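PDB 3W5M: alpha-L-rhamnosidase from Streptomyces avermitilis, which hydrolyses terminal non-reducing alpha-L-rhamnose residues from substrates such as naringin, rutin, hesperidin and the arabinogalactan-protein gum arabic. Local coordinates for residues F660-L665 against R713-D718; D667-Q672 against L720-A725; L688-A693 against L727-K732. One frame throughout, in Å; residues are numbered along the deposited sequence. Where two conformers were deposited one is given.

Contact 1 (F660-L665 against R713-D718); sequences FLTKWL and RQVLAD
Val715 meets helix 658-671 with both of its methyl groups, each resting on a different residue, and so illustrates how one branched side chain can serve a close approach of two helices. Its CG1 stands anti to the backbone N (chi1 167°), which leaves CG2 beside that nitrogen, and the two branches diverge toward partners one helical turn apart. CG2 lies 3.6 Å from OG1 of Thr662, a van der Waals contact, since a methyl offers no polar partner; the hydroxyl itself is hydrogen-bonded to the carbonyl oxygen of Ala658 in its own helix. CG1 faces Leu665, whose CD1 lies 4.2 Å away; the two side chains cross at about a right angle, a looser apolar touch. The backbones come nearest at the threonine, CA of Thr662 and CA of Val715 being 6.9 Å apart, although the segments bury just 106 Å² between them. The valine's own backbone N is bonded to OD1 of Asp712. One residue on, Leu716 turns from the interface and packs on Met774 and Glu777 of helix 756-777 and on Tyr707. The two helices run in roughly the same direction in the (alpha/alpha)6-barrel domain, and helix 698-710 packs against both, its Pro703 touching Leu665 and Val715, while helix 641-654 receives Leu661 and Trp664.

Contact 2 (D667-Q672 against L720-A725); sequences DLRDAQ and LPSVHA
Arg669 lays the aliphatic part of its side chain against Ser722, with CD 3.4 Å from the serine OG. Its chain then bends at chi3 (-61°), carrying the guanidinium past the serine. A water bridges the two: it lies in the guanidinium plane at the edge, accepts from NH1 of Arg669 at 3.1 Å and donates to OG of Ser722 at 2.9 Å. The same hydroxyl is also hydrogen-bonded to the carbonyl oxygen of Ala719 in its own helix, so two partners fix its rotation. Gln672, in the loop that follows helix 658-671, supplies the direct bond. With CG anti to the backbone N and the chain extended, its amide reaches across, and NE2 donates to O of Ser722 at 3.0 Å, nearly straight (167° at the hydrogen). OE1 packs on CB of Ser722 at 3.1 Å, while NE2 lies near the Ala725 methyl and has a second acceptor in Gly676 O. A polar side chain thus ties the start of this loop to the flank of a neighbouring helix. Both helices belong to the (alpha/alpha)6-barrel domain. Phe678 touches both Gln672 and Ser722, while on another side Leu720 and Val723 of helix 713-732 pack on helix 756-777.

Contact 3 (L688-A693 against L727-K732); sequences LGNGVA and LRYLEK
The long loop that links helix 658-671 to helix 698-710 carries Trp695, a residue seen to bind L-rhamnose, and a few residues before it Gly691 is met by Tyr729 of helix 713-732. This is a surface contact in which one aromatic side chain does nearly all the reaching. Tyr729 holds CG anti to its own backbone N (chi1 169°), and the ring extends from the helix until its outer end comes up to the loop backbone. There OH lies 3.7 Å from CA of Gly691, and CE2 is 3.8 Å from the same CA, an oblique approach to the ring. Glycine suits the place on two counts: its backbone has a positive phi of 72°, and a beta carbon added to it would fall 2.2 Å from OH of Tyr729. Asn690 borders the contact more loosely. Its OD1 is 4.1 Å from the tyrosine OH, too far for a hydrogen bond, and its amide plane stands 78° from the ring. Polar contact is made through a water instead, which donates to O of Gly691 at 3.1 Å and is hydrogen-bonded to OH of Tyr729 at 2.8 Å. The same carbonyl also receives NH2 of Arg739. With an alanine at Tyr729, the bridging water would probably lose one of its mates, a gap would be likely to open beside Gly691, and His733 would probably lose the ring it stacks on. Backbone bonds of Gly689 to Asp680 and of Gly691 to Phe678 secure the loop on its own earlier part. Around it, Ala693 packs on Ala760 and Leu730 on Phe764, both of helix 756-777, and Leu727 reaches Tyr785 of helix 783-800.

Overall arrangement
Reading from the N-terminal side, helix 658-671 comes first among the parts involved, supplying 660-665 and 667-672, then the loop holding 688-693, then helix 698-710, and finally helix 713-732, where all three contacts close. Contact 1 closes first, contact 2 about two turns later, and contact 3 toward the helix end. Since the second segments follow in the same order as the first, every pair of contacts crosses and none nests. Contacts 1 and 2, with centres about 11 Å apart, join the two helices along one seam; contact 3, whose centre is about 20 Å from that of contact 1, adds the loop. Together they tie consecutive parts of the (alpha/alpha)6-barrel domain along one helix.

Contact 1 (F660-L665 against R713-D718)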
ATOM      1  N   PHE A 660      -3.774  10.644   0.357  1.00 16.88           N
ATOM      2  CA  PHE A 660      -3.388   9.294  -0.084  1.00 16.41           C
ATOM      3  C   PHE A 660      -4.056   8.954  -1.418  1.00 17.27           C
ATOM      4  O   PHE A 660      -3.389   8.515  -2.351  1.00 15.37           O
ATOM      5  CB  PHE A 660      -3.763   8.228   0.964  1.00 17.09           C
ATOM      6  CG  PHE A 660      -3.091   6.882   0.738  1.00 17.77           C
ATOM      7  CD1 PHE A 660      -1.707   6.710   0.983  1.00 17.45           C
ATOM      8  CD2 PHE A 660      -3.831   5.796   0.287  1.00 18.47           C
ATOM      9  CE1 PHE A 660      -1.093   5.470   0.782  1.00 17.68           C
ATOM     10  CE2 PHE A 660      -3.228   4.555   0.077  1.00 18.24           C
ATOM     11  CZ  PHE A 660      -1.855   4.394   0.332  1.00 18.24           C
ATOM     12  N   LEU A 661      -5.362   9.173  -1.495  1.00 17.25           N
ATOM     13  CA  LEU A 661      -6.083   8.849  -2.737  1.00 17.32           C
ATOM     14  C   LEU A 661      -5.910   9.888  -3.835  1.00 17.36           C
ATOM     15  O   LEU A 661      -5.954   9.533  -4.999  1.00 17.75           O
ATOM     16  CB  LEU A 661      -7.564   8.505  -2.471  1.00 17.87           C
ATOM     17  CG  LEU A 661      -7.644   7.308  -1.523  1.00 18.42           C
ATOM     18  CD1 LEU A 661      -9.106   7.145  -1.140  1.00 19.14           C
ATOM     19  CD2 LEU A 661      -7.058   6.026  -2.127  1.00 18.73           C
ATOM     20  N   THR A 662      -5.687  11.154  -3.474  1.00 17.52           N
ATOM     21  CA  THR A 662      -5.216  12.164  -4.456  1.00 18.97           C
ATOM     22  C   THR A 662      -3.965  11.695  -5.170  1.00 18.73           C
ATOM     23  O   THR A 662      -3.890  11.728  -6.395  1.00 17.56           O
ATOM     24  CB  THR A 662      -4.995  13.566  -3.821  1.00 17.88           C
ATOM     25  OG1 THR A 662      -6.230  14.029  -3.271  1.00 20.98           O
ATOM     26  CG2 THR A 662      -4.500  14.586  -4.862  1.00 21.11           C
ATOM     27  N   LYS A 663      -2.970  11.257  -4.398  1.00 18.50           N
ATOM     28  CA  LYS A 663      -1.749  10.716  -4.946  1.00 18.09           C
ATOM     29  C   LYS A 663      -2.055   9.505  -5.841  1.00 17.93           C
ATOM     30  O   LYS A 663      -1.546   9.414  -6.965  1.00 17.94           O
ATOM     31  CB  LYS A 663      -0.800  10.296  -3.800  1.00 17.96           C
ATOM     32  CG  LYS A 663       0.528   9.746  -4.271  1.00 19.68           C
ATOM     33  CD  LYS A 663       0.449   8.249  -4.434  1.00 21.21           C
ATOM     34  CE  LYS A 663       1.804   7.658  -4.735  1.00 19.62           C
ATOM     35  NZ  LYS A 663       1.648   6.210  -4.965  1.00 20.38           N
ATOM     36  N   TRP A 664      -2.877   8.589  -5.354  1.00 16.50           N
ATOM     37  CA  TRP A 664      -3.159   7.377  -6.130  1.00 17.64           C
ATOM     38  C   TRP A 664      -3.877   7.720  -7.461  1.00 16.54           C
ATOM     39  O   TRP A 664      -3.620   7.092  -8.483  1.00 16.59           O
ATOM     40  CB  TRP A 664      -3.965   6.346  -5.352  1.00 17.04           C
ATOM     41  CG  TRP A 664      -4.231   5.112  -6.188  1.00 17.68           C
ATOM     42  CD1 TRP A 664      -3.330   4.152  -6.549  1.00 17.51           C
ATOM     43  CD2 TRP A 664      -5.471   4.760  -6.817  1.00 18.77           C
ATOM     44  NE1 TRP A 664      -3.945   3.205  -7.343  1.00 18.16           N
ATOM     45  CE2 TRP A 664      -5.259   3.546  -7.508  1.00 18.43           C
ATOM     46  CE3 TRP A 664      -6.735   5.346  -6.849  1.00 19.41           C
ATOM     47  CZ2 TRP A 664      -6.268   2.912  -8.245  1.00 19.54           C
ATOM     48  CZ3 TRP A 664      -7.761   4.697  -7.565  1.00 19.16           C
ATOM     49  CH2 TRP A 664      -7.498   3.509  -8.281  1.00 19.43           C
ATOM     50  N   LEU A 665      -4.762   8.693  -7.435  1.00 17.76           N
ATOM     51  CA  LEU A 665      -5.459   9.062  -8.697  1.00 17.52           C
ATOM     52  C   LEU A 665      -4.502   9.650  -9.722  1.00 17.14           C
ATOM     53  O   LEU A 665      -4.721   9.520 -10.929  1.00 18.69           O
ATOM     54  CB  LEU A 665      -6.606  10.030  -8.418  1.00 18.36           C
ATOM     55  CG  LEU A 665      -7.808   9.416  -7.707  1.00 18.48           C
ATOM     56  CD1 LEU A 665      -8.651  10.548  -7.099  1.00 19.58           C
ATOM     57  CD2 LEU A 665      -8.598   8.561  -8.686  1.00 19.15           C
ATOM     58  N   ARG A 713     -12.853  20.292  -4.342  1.00 25.08           N
ATOM     59  CA  ARG A 713     -13.188  20.601  -5.744  1.00 27.09           C
ATOM     60  C   ARG A 713     -12.009  20.368  -6.663  1.00 24.13           C
ATOM     61  O   ARG A 713     -12.192  20.049  -7.814  1.00 23.08           O
ATOM     62  CB  ARG A 713     -13.740  22.049  -5.929  1.00 29.12           C
ATOM     63  CG  ARG A 713     -15.048  22.288  -5.165  1.00 33.72           C
ATOM     64  CD  ARG A 713     -15.518  23.743  -5.187  1.00 37.78           C
ATOM     65  NE  ARG A 713     -16.304  24.069  -6.383  1.00 41.60           N
ATOM     66  CZ  ARG A 713     -15.832  24.739  -7.435  1.00 42.36           C
ATOM     67  NH1 ARG A 713     -14.576  25.145  -7.461  1.00 47.23           N
ATOM     68  NH2 ARG A 713     -16.611  24.994  -8.472  1.00 40.38           N
ATOM     69  N   GLN A 714     -10.784  20.502  -6.162  1.00 22.83           N
ATOM     70  CA  GLN A 714      -9.627  20.312  -7.018  1.00 23.28           C
ATOM     71  C   GLN A 714      -9.505  18.869  -7.525  1.00 22.95           C
ATOM     72  O   GLN A 714      -9.078  18.639  -8.659  1.00 21.32           O
ATOM     73  CB  GLN A 714      -8.348  20.733  -6.301  1.00 25.39           C
ATOM     74  CG  GLN A 714      -7.091  20.570  -7.123  1.00 29.59           C
ATOM     75  CD  GLN A 714      -5.894  21.169  -6.406  1.00 36.96           C
ATOM     76  OE1 GLN A 714      -5.702  22.384  -6.433  1.00 40.60           O
ATOM     77  NE2 GLN A 714      -5.088  20.324  -5.750  1.00 36.74           N
ATOM     78  N   VAL A 715      -9.894  17.919  -6.684  1.00 22.33           N
ATOM     79  CA  VAL A 715      -9.866  16.509  -7.065  1.00 22.35           C
ATOM     80  C   VAL A 715     -10.798  16.280  -8.274  1.00 21.61           C
ATOM     81  O   VAL A 715     -10.454  15.527  -9.172  1.00 20.53           O
ATOM     82  CB  VAL A 715     -10.270  15.616  -5.880  1.00 23.08           C
ATOM     83  CG1 VAL A 715     -10.552  14.208  -6.337  1.00 25.19           C
ATOM     84  CG2 VAL A 715      -9.125  15.575  -4.865  1.00 24.34           C
ATOM     85  N   LEU A 716     -11.950  16.944  -8.282  1.00 19.01           N
ATOM     86  CA  LEU A 716     -12.871  16.809  -9.421  1.00 20.68           C
ATOM     87  C   LEU A 716     -12.325  17.467 -10.675  1.00 21.52           C
ATOM     88  O   LEU A 716     -12.346  16.876 -11.761  1.00 22.18           O
ATOM     89  CB  LEU A 716     -14.244  17.392  -9.091  1.00 20.51           C
ATOM     90  CG  LEU A 716     -15.046  16.805  -7.936  1.00 19.23           C
ATOM     91  CD1 LEU A 716     -16.391  17.509  -7.918  1.00 21.42           C
ATOM     92  CD2 LEU A 716     -15.215  15.284  -8.066  1.00 21.29           C
ATOM     93  N   ALA A 717     -11.822  18.695 -10.540  1.00 21.61           N
ATOM     94  CA  ALA A 717     -11.248  19.378 -11.697  1.00 22.70           C
ATOM     95  C   ALA A 717     -10.114  18.560 -12.350  1.00 23.03           C
ATOM     96  O   ALA A 717     -10.018  18.477 -13.566  1.00 22.55           O
ATOM     97  CB  ALA A 717     -10.812  20.793 -11.326  1.00 23.08           C
ATOM     98  N   ASP A 718      -9.282  17.912 -11.541  1.00 22.67           N
ATOM     99  CA  ASP A 718      -8.148  17.180 -12.065  1.00 22.86           C
ATOM    100  C   ASP A 718      -8.550  15.836 -12.686  1.00 21.88           C
ATOM    101  O   ASP A 718      -7.810  15.302 -13.498  1.00 23.63           O
ATOM    102  CB  ASP A 718      -7.115  16.939 -10.937  1.00 25.58           C
ATOM    103  CG  ASP A 718      -6.359  18.207 -10.547  1.00 31.87           C
ATOM    104  OD1 ASP A 718      -6.376  19.215 -11.297  1.00 34.15           O
ATOM    105  OD2 ASP A 718      -5.719  18.199  -9.470  1.00 34.11           O
TER

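Contact 2 (D667-Q672 against L720-A725)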
ATOM      1  N   ASP A 667      -1.533   8.360 -10.006  1.00 18.12           N
ATOM      2  CA  ASP A 667      -0.991   7.091 -10.537  1.00 18.67           C
ATOM      3  C   ASP A 667      -1.972   6.503 -11.558  1.00 17.48           C
ATOM      4  O   ASP A 667      -1.564   6.025 -12.621  1.00 20.22           O
ATOM      5  CB  ASP A 667      -0.793   6.035  -9.456  1.00 20.98           C
ATOM      6  CG  ASP A 667       0.257   6.419  -8.405  1.00 23.43           C
ATOM      7  OD1 ASP A 667       1.271   7.099  -8.749  1.00 24.49           O
ATOM      8  OD2 ASP A 667       0.047   5.990  -7.233  1.00 24.77           O
ATOM      9  N   LEU A 668      -3.252   6.544 -11.233  1.00 17.96           N
ATOM     10  CA  LEU A 668      -4.252   5.954 -12.124  1.00 18.24           C
ATOM     11  C   LEU A 668      -4.284   6.671 -13.475  1.00 19.20           C
ATOM     12  O   LEU A 668      -4.274   6.023 -14.529  1.00 18.74           O
ATOM     13  CB  LEU A 668      -5.618   5.984 -11.473  1.00 19.11           C
ATOM     14  CG  LEU A 668      -6.738   5.335 -12.300  1.00 19.26           C
ATOM     15  CD1 LEU A 668      -6.538   3.824 -12.418  1.00 19.97           C
ATOM     16  CD2 LEU A 668      -8.062   5.683 -11.646  1.00 19.82           C
ATOM     17  N   ARG A 669      -4.327   8.000 -13.441  1.00 20.15           N
ATOM     18  CA  ARG A 669      -4.209   8.795 -14.673  1.00 20.63           C
ATOM     19  C   ARG A 669      -2.902   8.635 -15.411  1.00 21.56           C
ATOM     20  O   ARG A 669      -2.896   8.664 -16.643  1.00 22.56           O
ATOM     21  CB  ARG A 669      -4.540  10.273 -14.437  1.00 19.70           C
ATOM     22  CG  ARG A 669      -6.026  10.474 -14.153  1.00 20.07           C
ATOM     23  CD  ARG A 669      -6.425  11.934 -14.017  1.00 20.68           C
ATOM     24  NE  ARG A 669      -5.719  12.591 -12.905  1.00 21.09           N
ATOM     25  CZ  ARG A 669      -6.206  12.706 -11.676  1.00 20.21           C
ATOM     26  NH1 ARG A 669      -7.409  12.221 -11.353  1.00 19.65           N
ATOM     27  NH2 ARG A 669      -5.496  13.361 -10.764  1.00 19.84           N
ATOM     28  N   ASP A 670      -1.800   8.399 -14.708  1.00 20.78           N
ATOM     29  CA  ASP A 670      -0.517   8.140 -15.377  1.00 20.76           C
ATOM     30  C   ASP A 670      -0.603   6.836 -16.167  1.00 22.68           C
ATOM     31  O   ASP A 670       0.162   6.653 -17.122  1.00 25.06           O
ATOM     32  CB  ASP A 670       0.632   7.897 -14.366  1.00 21.68           C
ATOM     33  CG  ASP A 670       1.288   9.159 -13.863  1.00 25.33           C
ATOM     34  OD1 ASP A 670       1.078  10.262 -14.425  1.00 23.85           O
ATOM     35  OD2 ASP A 670       2.052   9.051 -12.864  1.00 24.91           O
ATOM     36  N   ALA A 671      -1.473   5.918 -15.731  1.00 20.84           N
ATOM     37  CA  ALA A 671      -1.583   4.578 -16.356  1.00 20.44           C
ATOM     38  C   ALA A 671      -2.684   4.500 -17.423  1.00 20.48           C
ATOM     39  O   ALA A 671      -2.763   3.493 -18.162  1.00 22.89           O
ATOM     40  CB  ALA A 671      -1.803   3.504 -15.310  1.00 21.70           C
ATOM     41  N   GLN A 672      -3.525   5.519 -17.491  1.00 19.90           N
ATOM     42  CA  GLN A 672      -4.692   5.464 -18.427  1.00 20.96           C
ATOM     43  C   GLN A 672      -4.179   5.246 -19.852  1.00 21.54           C
ATOM     44  O   GLN A 672      -3.201   5.893 -20.291  1.00 21.66           O
ATOM     45  CB  GLN A 672      -5.553   6.723 -18.300  1.00 21.99           C
ATOM     46  CG  GLN A 672      -6.928   6.638 -19.001  1.00 21.18           C
ATOM     47  CD  GLN A 672      -7.801   7.855 -18.712  1.00 23.50           C
ATOM     48  OE1 GLN A 672      -7.330   8.827 -18.151  1.00 25.28           O
ATOM     49  NE2 GLN A 672      -9.092   7.790 -19.070  1.00 21.33           N
ATOM     50  N   LEU A 720     -11.775  15.261 -14.114  1.00 22.56           N
ATOM     51  CA  LEU A 720     -12.838  15.322 -15.144  1.00 25.39           C
ATOM     52  C   LEU A 720     -12.396  15.016 -16.596  1.00 24.62           C
ATOM     53  O   LEU A 720     -13.069  14.234 -17.251  1.00 24.74           O
ATOM     54  CB  LEU A 720     -13.736  16.584 -15.002  1.00 26.48           C
ATOM     55  CG  LEU A 720     -15.036  16.575 -15.823  1.00 28.83           C
ATOM     56  CD1 LEU A 720     -15.938  15.393 -15.483  1.00 28.09           C
ATOM     57  CD2 LEU A 720     -15.775  17.904 -15.661  1.00 32.31           C
ATOM     58  N   PRO A 721     -11.246  15.550 -17.083  1.00 25.52           N
ATOM     59  CA  PRO A 721     -10.785  15.172 -18.443  1.00 24.45           C
ATOM     60  C   PRO A 721     -10.510  13.670 -18.650  1.00 24.16           C
ATOM     61  O   PRO A 721     -10.830  13.119 -19.713  1.00 23.48           O
ATOM     62  CB  PRO A 721      -9.500  15.996 -18.622  1.00 26.47           C
ATOM     63  CG  PRO A 721      -9.669  17.147 -17.664  1.00 27.06           C
ATOM     64  CD  PRO A 721     -10.360  16.569 -16.476  1.00 25.24           C
ATOM     65  N   SER A 722      -9.927  13.001 -17.651  1.00 22.86           N
ATOM     66  CA  SER A 722      -9.723  11.531 -17.723  1.00 21.56           C
ATOM     67  C   SER A 722     -11.066  10.789 -17.719  1.00 22.33           C
ATOM     68  O   SER A 722     -11.197   9.756 -18.366  1.00 22.77           O
ATOM     69  CB  SER A 722      -8.828  11.013 -16.579  1.00 20.76           C
ATOM     70  OG  SER A 722      -9.487  11.125 -15.329  1.00 20.84           O
ATOM     71  N   VAL A 723     -12.053  11.349 -17.013  1.00 22.01           N
ATOM     72  CA  VAL A 723     -13.408  10.789 -16.932  1.00 23.00           C
ATOM     73  C   VAL A 723     -14.070  10.890 -18.327  1.00 23.01           C
ATOM     74  O   VAL A 723     -14.629   9.910 -18.808  1.00 22.43           O
ATOM     75  CB  VAL A 723     -14.246  11.494 -15.842  1.00 22.55           C
ATOM     76  CG1 VAL A 723     -15.741  11.164 -15.957  1.00 22.83           C
ATOM     77  CG2 VAL A 723     -13.742  11.099 -14.452  1.00 23.67           C
ATOM     78  N   HIS A 724     -13.964  12.062 -18.960  1.00 24.67           N
ATOM     79  CA  HIS A 724     -14.428  12.250 -20.355  1.00 25.91           C
ATOM     80  C   HIS A 724     -13.819  11.198 -21.273  1.00 25.61           C
ATOM     81  O   HIS A 724     -14.540  10.571 -22.066  1.00 25.50           O
ATOM     82  CB  HIS A 724     -14.135  13.678 -20.877  1.00 27.92           C
ATOM     83  CG  HIS A 724     -14.705  13.961 -22.241  1.00 31.99           C
ATOM     84  ND1 HIS A 724     -15.934  14.563 -22.427  1.00 36.24           N
ATOM     85  CD2 HIS A 724     -14.224  13.708 -23.483  1.00 37.70           C
ATOM     86  CE1 HIS A 724     -16.184  14.675 -23.723  1.00 38.25           C
ATOM     87  NE2 HIS A 724     -15.161  14.163 -24.388  1.00 40.02           N
ATOM     88  N   ALA A 725     -12.502  10.982 -21.167  1.00 23.16           N
ATOM     89  CA  ALA A 725     -11.825  10.040 -22.038  1.00 23.30           C
ATOM     90  C   ALA A 725     -12.288   8.603 -21.779  1.00 22.25           C
ATOM     91  O   ALA A 725     -12.349   7.803 -22.710  1.00 24.21           O
ATOM     92  CB  ALA A 725     -10.317  10.160 -21.901  1.00 22.10           C
TER
HETATM   93  O   HOH W   1      -9.438  10.280 -12.592  1.00 20.91           O

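Contact 3 (L688-A693 against L727-K732)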
ATOM      1  N   LEU A 688      -1.689  -6.808 -16.730  0.80 33.51           N
ATOM      2  CA  LEU A 688      -3.057  -7.053 -16.354  0.80 30.04           C
ATOM      3  C   LEU A 688      -3.835  -6.170 -17.299  0.80 29.77           C
ATOM      4  O   LEU A 688      -3.261  -5.297 -17.969  0.80 27.89           O
ATOM      5  CB  LEU A 688      -3.271  -6.677 -14.894  0.80 30.48           C
ATOM      6  CG  LEU A 688      -2.409  -7.547 -13.969  0.80 31.23           C
ATOM      7  CD1 LEU A 688      -2.419  -6.981 -12.564  0.80 31.81           C
ATOM      8  CD2 LEU A 688      -2.905  -8.993 -13.983  0.80 31.84           C
ATOM      9  N   GLY A 689      -5.133  -6.400 -17.371  0.80 29.43           N
ATOM     10  CA  GLY A 689      -5.948  -5.729 -18.362  0.80 27.69           C
ATOM     11  C   GLY A 689      -6.361  -4.305 -18.036  0.80 28.37           C
ATOM     12  O   GLY A 689      -5.831  -3.652 -17.125  0.80 24.64           O
ATOM     13  N   ASN A 690      -7.317  -3.828 -18.821  1.00 26.71           N
ATOM     14  CA  ASN A 690      -7.927  -2.505 -18.648  1.00 27.30           C
ATOM     15  C   ASN A 690      -9.357  -2.508 -19.182  1.00 29.86           C
ATOM     16  O   ASN A 690      -9.783  -3.479 -19.815  1.00 28.80           O
ATOM     17  CB  ASN A 690      -7.114  -1.427 -19.387  1.00 27.75           C
ATOM     18  CG  ASN A 690      -6.990  -1.690 -20.871  1.00 29.96           C
ATOM     19  OD1 ASN A 690      -7.964  -1.582 -21.627  1.00 29.81           O
ATOM     20  ND2 ASN A 690      -5.780  -2.026 -21.307  1.00 30.50           N
ATOM     21  N   GLY A 691     -10.085  -1.421 -18.949  1.00 27.29           N
ATOM     22  CA  GLY A 691     -11.444  -1.275 -19.513  1.00 26.05           C
ATOM     23  C   GLY A 691     -12.506  -2.150 -18.884  1.00 25.67           C
ATOM     24  O   GLY A 691     -13.522  -2.471 -19.523  1.00 25.84           O
ATOM     25  N   VAL A 692     -12.314  -2.504 -17.614  1.00 24.20           N
ATOM     26  CA  VAL A 692     -13.204  -3.395 -16.924  1.00 24.54           C
ATOM     27  C   VAL A 692     -14.166  -2.647 -16.023  1.00 25.18           C
ATOM     28  O   VAL A 692     -13.736  -1.928 -15.091  1.00 23.37           O
ATOM     29  CB  VAL A 692     -12.406  -4.405 -16.064  1.00 25.44           C
ATOM     30  CG1 VAL A 692     -13.323  -5.200 -15.135  1.00 25.42           C
ATOM     31  CG2 VAL A 692     -11.546  -5.289 -16.953  1.00 26.84           C
ATOM     32  N   ALA A 693     -15.463  -2.870 -16.254  1.00 23.98           N
ATOM     33  CA  ALA A 693     -16.525  -2.340 -15.390  1.00 24.14           C
ATOM     34  C   ALA A 693     -16.372  -2.638 -13.908  1.00 23.24           C
ATOM     35  O   ALA A 693     -16.216  -3.787 -13.519  1.00 24.08           O
ATOM     36  CB  ALA A 693     -17.882  -2.851 -15.862  1.00 26.02           C
ATOM     37  N   LEU A 727     -15.337   7.771 -20.633  1.00 23.06           N
ATOM     38  CA  LEU A 727     -16.718   7.628 -21.150  1.00 24.24           C
ATOM     39  C   LEU A 727     -16.708   7.446 -22.659  1.00 25.67           C
ATOM     40  O   LEU A 727     -17.534   6.682 -23.222  1.00 28.53           O
ATOM     41  CB  LEU A 727     -17.596   8.830 -20.753  1.00 23.12           C
ATOM     42  CG  LEU A 727     -18.046   8.904 -19.284  1.00 24.71           C
ATOM     43  CD1 LEU A 727     -18.657  10.258 -18.962  1.00 24.32           C
ATOM     44  CD2 LEU A 727     -18.980   7.768 -18.877  1.00 23.52           C
ATOM     45  N   ARG A 728     -15.793   8.155 -23.318  1.00 23.85           N
ATOM     46  CA  ARG A 728     -15.606   8.059 -24.763  1.00 26.36           C
ATOM     47  C   ARG A 728     -15.140   6.651 -25.147  1.00 28.39           C
ATOM     48  O   ARG A 728     -15.668   6.044 -26.101  1.00 26.12           O
ATOM     49  CB  ARG A 728     -14.656   9.140 -25.254  1.00 28.44           C
ATOM     50  CG  ARG A 728     -14.133   8.945 -26.659  1.00 33.04           C
ATOM     51  CD  ARG A 728     -13.085   9.994 -26.956  1.00 38.82           C
ATOM     52  NE  ARG A 728     -13.683  11.315 -27.125  1.00 44.51           N
ATOM     53  CZ  ARG A 728     -12.980  12.446 -27.188  1.00 49.50           C
ATOM     54  NH1 ARG A 728     -11.655  12.404 -27.083  1.00 48.77           N
ATOM     55  NH2 ARG A 728     -13.597  13.616 -27.352  1.00 47.62           N
ATOM     56  N   TYR A 729     -14.188   6.119 -24.379  1.00 25.75           N
ATOM     57  CA  TYR A 729     -13.775   4.726 -24.506  1.00 25.63           C
ATOM     58  C   TYR A 729     -14.953   3.773 -24.338  1.00 25.39           C
ATOM     59  O   TYR A 729     -15.106   2.831 -25.121  1.00 29.68           O
ATOM     60  CB  TYR A 729     -12.669   4.370 -23.473  1.00 24.06           C
ATOM     61  CG  TYR A 729     -12.409   2.875 -23.388  1.00 23.20           C
ATOM     62  CD1 TYR A 729     -11.483   2.257 -24.234  1.00 22.90           C
ATOM     63  CD2 TYR A 729     -13.117   2.075 -22.477  1.00 23.35           C
ATOM     64  CE1 TYR A 729     -11.273   0.880 -24.176  1.00 23.62           C
ATOM     65  CE2 TYR A 729     -12.880   0.715 -22.386  1.00 23.75           C
ATOM     66  CZ  TYR A 729     -11.979   0.127 -23.247  1.00 23.38           C
ATOM     67  OH  TYR A 729     -11.788  -1.219 -23.150  1.00 26.84           O
ATOM     68  N   LEU A 730     -15.786   4.004 -23.333  1.00 24.69           N
ATOM     69  CA  LEU A 730     -16.865   3.079 -23.024  1.00 26.50           C
ATOM     70  C   LEU A 730     -17.952   3.108 -24.103  1.00 30.05           C
ATOM     71  O   LEU A 730     -18.551   2.081 -24.417  1.00 32.91           O
ATOM     72  CB  LEU A 730     -17.481   3.409 -21.671  1.00 23.45           C
ATOM     73  CG  LEU A 730     -16.634   3.050 -20.430  1.00 22.49           C
ATOM     74  CD1 LEU A 730     -17.318   3.617 -19.200  1.00 22.28           C
ATOM     75  CD2 LEU A 730     -16.390   1.545 -20.277  1.00 22.00           C
ATOM     76  N   GLU A 731     -18.222   4.288 -24.643  1.00 29.29           N
ATOM     77  CA  GLU A 731     -19.203   4.410 -25.734  1.00 32.31           C
ATOM     78  C   GLU A 731     -18.718   3.706 -26.997  1.00 32.18           C
ATOM     79  O   GLU A 731     -19.496   3.036 -27.676  1.00 33.11           O
ATOM     80  CB  GLU A 731     -19.515   5.878 -26.024  1.00 35.47           C
ATOM     81  CG  GLU A 731     -20.442   6.086 -27.211  1.00 42.44           C
ATOM     82  CD  GLU A 731     -21.266   7.362 -27.112  1.00 51.78           C
ATOM     83  OE1 GLU A 731     -20.722   8.406 -26.680  1.00 51.63           O
ATOM     84  OE2 GLU A 731     -22.469   7.319 -27.475  1.00 57.63           O
ATOM     85  N   LYS A 732     -17.431   3.843 -27.305  1.00 31.39           N
ATOM     86  CA  LYS A 732     -16.843   3.150 -28.450  1.00 32.53           C
ATOM     87  C   LYS A 732     -16.924   1.620 -28.291  1.00 31.95           C
ATOM     88  O   LYS A 732     -17.210   0.902 -29.251  1.00 30.37           O
ATOM     89  CB  LYS A 732     -15.398   3.598 -28.649  1.00 34.74           C
ATOM     90  CG  LYS A 732     -14.780   3.108 -29.945  1.00 44.95           C
ATOM     91  CD  LYS A 732     -13.304   3.465 -30.017  1.00 52.54           C
ATOM     92  CE  LYS A 732     -12.681   2.932 -31.300  1.00 57.58           C
ATOM     93  NZ  LYS A 732     -11.213   2.774 -31.122  1.00 63.95           N
TER
HETATM   94  O   HOH W   2     -13.968  -2.837 -22.571  1.00 33.53           O